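PDB 6KRW: protein-tyrosine-phosphatase PTP1, which removes phosphate from phosphotyrosine in proteins, among them the MAP kinases MPK6 and, in vitro, MPK4, and modulates plant defence responses. Local coordinates for residues Pro80-Ser85 with Met117-Glu122. Numbering follows the deposited sequence.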
# COMPACT_ATOMS: atom_id res chain seq x y z
N PRO A 80 -18.72 -2.47 -13.50
CA PRO A 80 -19.81 -3.38 -13.15
C PRO A 80 -19.43 -4.51 -12.18
O PRO A 80 -18.26 -4.79 -12.00
CB PRO A 80 -20.20 -4.00 -14.50
CG PRO A 80 -18.92 -3.96 -15.30
CD PRO A 80 -18.23 -2.69 -14.86
N CYS A 81 -20.43 -5.14 -11.58
CA CYS A 81 -20.24 -6.26 -10.63
C CYS A 81 -21.29 -7.33 -10.90
O CYS A 81 -22.42 -6.96 -11.24
CB CYS A 81 -20.32 -5.79 -9.19
SG CYS A 81 -20.16 -7.13 -8.00
N LYS A 82 -20.95 -8.59 -10.70
CA LYS A 82 -21.83 -9.70 -11.14
C LYS A 82 -23.02 -9.86 -10.18
O LYS A 82 -24.00 -10.47 -10.60
CB LYS A 82 -21.03 -11.00 -11.31
CG LYS A 82 -20.04 -11.35 -10.21
CD LYS A 82 -18.99 -12.32 -10.69
CE LYS A 82 -18.02 -12.76 -9.60
NZ LYS A 82 -18.57 -13.87 -8.79
N ASP A 83 -22.94 -9.34 -8.96
CA ASP A 83 -23.99 -9.58 -7.94
C ASP A 83 -24.41 -8.25 -7.32
O ASP A 83 -23.65 -7.72 -6.49
CB ASP A 83 -23.48 -10.56 -6.88
CG ASP A 83 -24.47 -10.80 -5.76
OD1 ASP A 83 -25.63 -10.33 -5.87
OD2 ASP A 83 -24.06 -11.45 -4.78
N SER A 84 -25.60 -7.75 -7.66
CA SER A 84 -26.00 -6.41 -7.17
C SER A 84 -26.19 -6.41 -5.64
O SER A 84 -25.96 -5.35 -5.02
CB SER A 84 -27.23 -5.89 -7.89
OG SER A 84 -28.40 -6.51 -7.42
N SER A 85 -26.57 -7.54 -5.04
CA SER A 85 -26.75 -7.63 -3.57
C SER A 85 -25.41 -7.39 -2.85
O SER A 85 -25.43 -6.94 -1.70
CB SER A 85 -27.37 -8.95 -3.17
OG SER A 85 -26.48 -10.01 -3.47
N MET A 117 -10.00 -13.66 -5.73
CA MET A 117 -8.96 -13.32 -6.72
C MET A 117 -9.55 -12.74 -8.01
O MET A 117 -8.93 -11.81 -8.57
CB MET A 117 -8.11 -14.55 -7.03
CG MET A 117 -7.37 -15.03 -5.81
SD MET A 117 -6.29 -16.43 -6.15
CE MET A 117 -5.68 -16.74 -4.50
N GLU A 118 -10.71 -13.23 -8.48
CA GLU A 118 -11.34 -12.58 -9.66
C GLU A 118 -11.72 -11.14 -9.29
O GLU A 118 -11.47 -10.24 -10.09
CB GLU A 118 -12.56 -13.35 -10.17
CG GLU A 118 -13.10 -12.77 -11.46
CD GLU A 118 -14.30 -13.49 -12.04
OE1 GLU A 118 -14.89 -12.97 -13.00
OE2 GLU A 118 -14.66 -14.57 -11.51
N ASP A 119 -12.27 -10.95 -8.10
CA ASP A 119 -12.62 -9.59 -7.60
C ASP A 119 -11.39 -8.69 -7.62
O ASP A 119 -11.46 -7.52 -8.09
CB ASP A 119 -13.20 -9.66 -6.19
CG ASP A 119 -14.56 -10.34 -6.09
OD1 ASP A 119 -15.24 -10.48 -7.15
OD2 ASP A 119 -14.92 -10.75 -4.97
N PHE A 120 -10.27 -9.20 -7.13
CA PHE A 120 -9.01 -8.42 -7.10
C PHE A 120 -8.60 -8.01 -8.51
O PHE A 120 -8.28 -6.82 -8.74
CB PHE A 120 -7.91 -9.21 -6.40
CG PHE A 120 -6.58 -8.52 -6.43
CD1 PHE A 120 -6.24 -7.58 -5.46
CD2 PHE A 120 -5.65 -8.82 -7.42
CE1 PHE A 120 -5.02 -6.94 -5.50
CE2 PHE A 120 -4.43 -8.16 -7.46
CZ PHE A 120 -4.10 -7.25 -6.49
N TRP A 121 -8.51 -8.97 -9.45
CA TRP A 121 -8.05 -8.61 -10.80
C TRP A 121 -9.06 -7.72 -11.50
O TRP A 121 -8.62 -6.86 -12.28
CB TRP A 121 -7.69 -9.86 -11.59
CG TRP A 121 -6.39 -10.44 -11.12
CD1 TRP A 121 -6.19 -11.64 -10.51
CD2 TRP A 121 -5.11 -9.81 -11.23
NE1 TRP A 121 -4.86 -11.82 -10.24
CE2 TRP A 121 -4.17 -10.72 -10.67
CE3 TRP A 121 -4.66 -8.59 -11.74
CZ2 TRP A 121 -2.81 -10.41 -10.61
CZ3 TRP A 121 -3.32 -8.29 -11.68
CH2 TRP A 121 -2.41 -9.19 -11.11
N GLU A 122 -10.36 -7.91 -11.23
CA GLU A 122 -11.39 -7.02 -11.81
C GLU A 122 -11.14 -5.60 -11.30
O GLU A 122 -11.20 -4.66 -12.11
CB GLU A 122 -12.77 -7.51 -11.43
CG GLU A 122 -13.86 -6.70 -12.08
CD GLU A 122 -14.09 -6.96 -13.55
OE1 GLU A 122 -13.84 -8.07 -13.99
OE2 GLU A 122 -14.59 -6.05 -14.25
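Lys82 reaches across from a surface loop toward Glu118 and Asp119 on the helix 117-126 of this classical tyrosine phosphatase domain, a fold in which helices flank a highly twisted mixed sheet. The example shows opposite charges brought near each other at a surface without direct pairing. The closest approaches of Lys82 are made by carbon: Lys82 CE lies 4.3 Å from Glu118 OE2 and 4.4 Å from Asp119 OD1, so the methylene sits before the carboxylates of two successive helix residues. The ammonium group stops short of both, with Lys82 NZ 4.8 Å from Glu118 OE2 and 5.0 Å from Asp119 OD1. No salt bridge forms, and the poorly ordered lysine is probably drawn to the acids by longer-range attraction. Glu118 presents its carboxylate through an extended chain, with CG anti to the backbone N (chi1 -174°) and CD anti to CA (chi2 179°).

At the other end of the contact, which is more firmly held than the loose lysine, Pro80, following a cis peptide bond, lies by Glu122. Its carbonyl oxygen, Pro80 O, is 4.5 Å from Glu122 OE2 and does not bond to it directly. Glu122 OE2 is hydrogen-bonded by Tyr186 OH and also by Gln126 NE2, one turn further along the helix, which bonds to Pro80 O as well and so links loop to helix. On the inner side of the helix, Phe120 and Trp121 are buried against Ile132 of the sheet and do not touch the loop.

Beyond Lys82 the loop turns away from the helix and secures itself locally: Ser85 OG lies 2.6 Å from Asp83 OD1, donating to the syn side of the carboxylate from 24° out of its plane.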